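Local coordinates for protein 4-hydroxybutyrate CoA-transferase (Porphyromonas gingivalis, PDB 3EH7) that probably transfers coenzyme A between acyl-CoA thioesters and carboxylic acids such as acetate or 4-hydroxybutyrate, at residues A[276-279]-A[280-283]; A[247-250]-A[251-255]. One frame throughout, in Å; residues are numbered along the deposited sequence.

Interaction 1. Residues A[276-279]-A[280-283]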
ATOM      1  N   GLY A 276      23.760  16.516   3.947  1.00 25.69           N
ATOM      2  CA  GLY A 276      24.084  17.092   5.247  1.00 26.37           C
ATOM      3  C   GLY A 276      25.197  18.085   5.106  1.00 26.34           C
ATOM      4  O   GLY A 276      25.359  18.674   4.052  1.00 27.02           O
ATOM      5  N   SER A 277      25.974  18.266   6.166  1.00 26.91           N
ATOM      6  CA  SER A 277      27.062  19.213   6.152  1.00 27.36           C
ATOM      7  C   SER A 277      28.269  18.600   5.465  1.00 28.58           C
ATOM      8  O   SER A 277      28.316  17.399   5.179  1.00 27.93           O
ATOM      9  CB  SER A 277      27.449  19.624   7.577  1.00 27.05           C
ATOM     10  OG  SER A 277      28.114  18.558   8.233  1.00 25.14           O
ATOM     11  N   GLU A 278      29.265  19.443   5.226  1.00 29.96           N
ATOM     12  CA  GLU A 278      30.541  18.984   4.696  1.00 31.07           C
ATOM     13  C   GLU A 278      31.121  17.888   5.588  1.00 31.35           C
ATOM     14  O   GLU A 278      31.778  16.957   5.113  1.00 31.84           O
ATOM     15  CB  GLU A 278      31.503  20.166   4.540  1.00 31.72           C
ATOM     16  CG  GLU A 278      32.460  20.047   3.359  1.00 34.75           C
ATOM     17  CD  GLU A 278      31.808  19.523   2.066  1.00 38.94           C
ATOM     18  OE1 GLU A 278      30.654  19.931   1.705  1.00 42.58           O
ATOM     19  OE2 GLU A 278      32.467  18.680   1.412  1.00 41.56           O
ATOM     20  N   ASP A 279      30.829  17.962   6.877  1.00 31.53           N
ATOM     21  CA  ASP A 279      31.264  16.943   7.812  1.00 31.73           C
ATOM     22  C   ASP A 279      30.699  15.569   7.491  1.00 30.98           C
ATOM     23  O   ASP A 279      31.425  14.580   7.568  1.00 31.10           O
ATOM     24  CB  ASP A 279      30.867  17.325   9.233  1.00 32.39           C
ATOM     25  CG  ASP A 279      31.396  16.365  10.261  1.00 33.90           C
ATOM     26  OD1 ASP A 279      32.500  15.804  10.090  1.00 38.00           O
ATOM     27  OD2 ASP A 279      30.695  16.162  11.263  1.00 37.26           O
ATOM     28  N   VAL A 280      29.410  15.488   7.152  1.00 30.18           N
ATOM     29  CA  VAL A 280      28.804  14.192   6.795  1.00 29.17           C
ATOM     30  C   VAL A 280      29.492  13.583   5.574  1.00 28.57           C
ATOM     31  O   VAL A 280      29.778  12.373   5.547  1.00 28.39           O
ATOM     32  CB  VAL A 280      27.286  14.308   6.529  1.00 29.63           C
ATOM     33  CG1 VAL A 280      26.767  13.100   5.760  1.00 29.33           C
ATOM     34  CG2 VAL A 280      26.552  14.452   7.841  1.00 28.73           C
ATOM     35  N   TYR A 281      29.762  14.433   4.584  1.00 27.24           N
ATOM     36  CA  TYR A 281      30.376  14.013   3.359  1.00 27.07           C
ATOM     37  C   TYR A 281      31.815  13.509   3.563  1.00 27.82           C
ATOM     38  O   TYR A 281      32.232  12.603   2.854  1.00 28.01           O
ATOM     39  CB  TYR A 281      30.325  15.141   2.331  1.00 26.45           C
ATOM     40  CG  TYR A 281      28.922  15.661   2.057  1.00 24.56           C
ATOM     41  CD1 TYR A 281      27.823  14.808   2.061  1.00 23.35           C
ATOM     42  CD2 TYR A 281      28.704  17.002   1.788  1.00 24.54           C
ATOM     43  CE1 TYR A 281      26.531  15.293   1.810  1.00 25.40           C
ATOM     44  CE2 TYR A 281      27.437  17.488   1.538  1.00 23.87           C
ATOM     45  CZ  TYR A 281      26.352  16.628   1.550  1.00 24.82           C
ATOM     46  OH  TYR A 281      25.093  17.099   1.295  1.00 23.76           O
ATOM     47  N   HIS A 282      32.549  14.076   4.529  1.00 27.94           N
ATOM     48  CA  HIS A 282      33.868  13.545   4.921  1.00 28.71           C
ATOM     49  C   HIS A 282      33.734  12.212   5.682  1.00 27.73           C
ATOM     50  O   HIS A 282      34.444  11.270   5.397  1.00 27.38           O
ATOM     51  CB  HIS A 282      34.659  14.567   5.760  1.00 29.28           C
ATOM     52  CG  HIS A 282      35.964  14.041   6.282  1.00 32.91           C
ATOM     53  ND1 HIS A 282      36.167  13.742   7.615  1.00 37.05           N
ATOM     54  CD2 HIS A 282      37.124  13.731   5.649  1.00 36.43           C
ATOM     55  CE1 HIS A 282      37.403  13.303   7.787  1.00 37.03           C
ATOM     56  NE2 HIS A 282      38.003  13.278   6.608  1.00 37.76           N
ATOM     57  N   PHE A 283      32.804  12.133   6.626  1.00 26.88           N
ATOM     58  CA  PHE A 283      32.591  10.906   7.392  1.00 26.65           C
ATOM     59  C   PHE A 283      32.253   9.670   6.510  1.00 27.18           C
ATOM     60  O   PHE A 283      32.688   8.551   6.808  1.00 27.00           O
ATOM     61  CB  PHE A 283      31.496  11.143   8.429  1.00 26.73           C
ATOM     62  CG  PHE A 283      31.029   9.906   9.119  1.00 25.56           C
ATOM     63  CD1 PHE A 283      31.727   9.401  10.190  1.00 25.27           C
ATOM     64  CD2 PHE A 283      29.873   9.256   8.697  1.00 27.41           C
ATOM     65  CE1 PHE A 283      31.308   8.264  10.835  1.00 24.23           C
ATOM     66  CE2 PHE A 283      29.435   8.105   9.339  1.00 25.84           C
ATOM     67  CZ  PHE A 283      30.166   7.616  10.429  1.00 24.38           C
TER

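Interaction 2. Residues A[247-250]-A[251-255]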
ATOM      1  N   GLY A 247      22.556  14.423  12.044  1.00 20.76           N
ATOM      2  CA  GLY A 247      21.999  13.941  13.322  1.00 20.55           C
ATOM      3  C   GLY A 247      22.284  12.464  13.566  1.00 21.01           C
ATOM      4  O   GLY A 247      22.592  12.074  14.684  1.00 20.90           O
ATOM      5  N   VAL A 248      22.198  11.660  12.495  1.00 20.88           N
ATOM      6  CA  VAL A 248      22.475  10.228  12.570  1.00 21.03           C
ATOM      7  C   VAL A 248      23.954  10.006  12.820  1.00 20.76           C
ATOM      8  O   VAL A 248      24.314   9.243  13.714  1.00 20.00           O
ATOM      9  CB  VAL A 248      21.970   9.426  11.304  1.00 20.87           C
ATOM     10  CG1 VAL A 248      22.744   8.124  11.121  1.00 20.91           C
ATOM     11  CG2 VAL A 248      20.481   9.108  11.439  1.00 20.58           C
ATOM     12  N   VAL A 249      24.806  10.689  12.057  1.00 21.79           N
ATOM     13  CA  VAL A 249      26.261  10.523  12.193  1.00 22.26           C
ATOM     14  C   VAL A 249      26.729  10.865  13.604  1.00 22.97           C
ATOM     15  O   VAL A 249      27.664  10.247  14.128  1.00 22.92           O
ATOM     16  CB  VAL A 249      27.032  11.381  11.180  1.00 22.43           C
ATOM     17  CG1 VAL A 249      28.540  11.363  11.496  1.00 23.58           C
ATOM     18  CG2 VAL A 249      26.767  10.934   9.743  1.00 21.88           C
ATOM     19  N   GLU A 250      26.088  11.855  14.218  1.00 23.82           N
ATOM     20  CA  GLU A 250      26.431  12.255  15.600  1.00 25.13           C
ATOM     21  C   GLU A 250      26.159  11.103  16.553  1.00 25.42           C
ATOM     22  O   GLU A 250      26.945  10.840  17.452  1.00 25.02           O
ATOM     23  CB  GLU A 250      25.650  13.506  16.037  1.00 25.00           C
ATOM     24  CG  GLU A 250      25.912  13.901  17.490  1.00 28.89           C
ATOM     25  CD  GLU A 250      25.006  15.034  17.990  1.00 32.14           C
ATOM     26  OE1 GLU A 250      24.035  15.432  17.286  1.00 34.71           O
ATOM     27  OE2 GLU A 250      25.269  15.512  19.108  1.00 35.74           O
ATOM     28  N   LEU A 251      25.056  10.385  16.342  1.00 26.28           N
ATOM     29  CA  LEU A 251      24.772   9.228  17.188  1.00 26.64           C
ATOM     30  C   LEU A 251      25.647   8.029  16.858  1.00 27.02           C
ATOM     31  O   LEU A 251      25.826   7.154  17.701  1.00 27.41           O
ATOM     32  CB  LEU A 251      23.294   8.850  17.149  1.00 27.16           C
ATOM     33  CG  LEU A 251      22.342   9.681  18.005  1.00 27.56           C
ATOM     34  CD1 LEU A 251      20.916   9.337  17.644  1.00 28.76           C
ATOM     35  CD2 LEU A 251      22.564   9.444  19.466  1.00 27.85           C
ATOM     36  N   VAL A 252      26.200   7.958  15.651  1.00 27.50           N
ATOM     37  CA  VAL A 252      27.173   6.914  15.376  1.00 27.93           C
ATOM     38  C   VAL A 252      28.440   7.230  16.156  1.00 29.44           C
ATOM     39  O   VAL A 252      28.952   6.388  16.885  1.00 29.40           O
ATOM     40  CB  VAL A 252      27.528   6.788  13.894  1.00 28.61           C
ATOM     41  CG1 VAL A 252      28.751   5.844  13.732  1.00 29.23           C
ATOM     42  CG2 VAL A 252      26.306   6.294  13.076  1.00 24.52           C
ATOM     43  N   ARG A 253      28.916   8.465  16.032  1.00 30.13           N
ATOM     44  CA  ARG A 253      30.167   8.859  16.668  1.00 30.55           C
ATOM     45  C   ARG A 253      30.070   8.703  18.171  1.00 30.44           C
ATOM     46  O   ARG A 253      31.046   8.380  18.819  1.00 30.82           O
ATOM     47  CB  ARG A 253      30.541  10.289  16.286  1.00 30.83           C
ATOM     48  CG  ARG A 253      31.024  10.390  14.863  1.00 31.10           C
ATOM     49  CD  ARG A 253      31.239  11.823  14.456  1.00 31.44           C
ATOM     50  NE  ARG A 253      31.988  11.938  13.205  1.00 32.00           N
ATOM     51  CZ  ARG A 253      31.890  12.961  12.349  1.00 34.02           C
ATOM     52  NH1 ARG A 253      32.626  12.979  11.249  1.00 34.08           N
ATOM     53  NH2 ARG A 253      31.061  13.977  12.581  1.00 35.10           N
ATOM     54  N   SER A 254      28.878   8.880  18.729  1.00 30.17           N
ATOM     55  CA  SER A 254      28.717   8.716  20.166  1.00 29.52           C
ATOM     56  C   SER A 254      28.405   7.290  20.635  1.00 29.08           C
ATOM     57  O   SER A 254      28.176   7.076  21.829  1.00 29.93           O
ATOM     58  CB  SER A 254      27.616   9.640  20.659  1.00 29.67           C
ATOM     59  OG  SER A 254      26.418   9.325  20.008  1.00 30.05           O
ATOM     60  N   GLY A 255      28.361   6.322  19.726  1.00 27.78           N
ATOM     61  CA  GLY A 255      28.177   4.926  20.126  1.00 26.72           C
ATOM     62  C   GLY A 255      26.750   4.425  20.295  1.00 25.52           C
ATOM     63  O   GLY A 255      26.550   3.289  20.677  1.00 25.64           O
TER

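Interaction 1. Residues A[276-279]-A[280-283]
Tyr281 turns its ring back from the first turn of a helix to meet the residues that lead into it. Its polar contact is with the backbone: Gly276 N donates to Tyr281 OH over 3.0 Å in a nearly straight bond (167°), and the same hydroxyl is hydrogen-bonded to Tyr188 O, so a tyrosine suits this buried place by joining two pieces of main chain. Gly276, lacking a side chain, avoids crowding Val280 CG2. The ring's CG lies opposite the carbonyl carbon (chi1 -56°), which sends the ring along the helix toward its start. There Ser277 O sits 3.4 Å above one face of the Tyr281 ring, displaced toward the rim, while Glu278 OE1 approaches the edge in the ring plane, 3.5 Å from Tyr281 CD2. The carboxylate is tilted 64° to the ring, and the bend at chi2 of Glu278 brings it there.

These contacts lie at the N-terminus of helix 278-284, where Ser277 is the N-cap. Its OG accepts a weak bond from Asp279 N at 3.1 Å and is hydrogen-bonded to Asp246, as a small hydroxyl residue can do close to the main chain.

Among the backbone bonds, those from Val280 N and Tyr281 N to Ser277 O are weak. Regular helical spacing follows, with His282 N to Glu278 O and Phe283 N to Asp279 O both at 3.0 Å. Buried Val280 and the ring of Phe283 face helix 246-253.

Interaction 2. Residues A[247-250]-A[251-255]
A Schellman motif ends helix 246-253, and Ser254 and Arg253 fold back onto the turn before it. Gly255 has a positive phi (87°), a conformation that favours glycine because a CB would press on the preceding carbonyl oxygen; its N reaches Val252 O at 2.9 Å. Glu250 O, two residues before Val252, accepts two bonds from Ser254, through the backbone N and through OG, each at 3.0 Å. The serine can do this because its OG stands between its own N and carbonyl carbon (chi1 60°), pointing back along the helix, so a short hydroxyl side chain takes up an acceptor near the helix end.

Further back, Arg253 N to Val249 O at 2.9 Å and Val252 N to Val248 O at 3.0 Å are regular helical bonds, while Leu251 N to Gly247 O is weak. Branched Val248 and Val252 set their methyls loosely side by side, and buried Leu251 and Val248 both lean on Leu228 of helix 222-229. Arg253, extended from CG to NE, runs back beside the preceding turn, its length carrying the guanidinium out to its salt-bridge partner Asp279. Val249 CG1 rests over one face of this guanidinium, off centre, 3.8 Å from Arg253 NH2.

Interactions 1 and 2 lie on helices 278-284 and 246-253, each coming a little after one of the adjacent parallel strands 269-271 and 238-240 of the mixed sheet; their centres are about 12 Å apart. The chain passes through 247-255 first. A salt bridge joins the two helices, with Asp279 OD2 of interaction 1 only 2.6 Å from Arg253 NH2 of interaction 2. Beside it Phe283 CB packs 3.6 Å from Arg253 NH1, and Phe283 CD2 lies 3.7 Å from Val249 CG2. Val280 CG2 meets that same valine methyl at 4.0 Å, so Val249 is shared by two residues of interaction 1. Thus the helix pair combines a charged contact with an apolar seam.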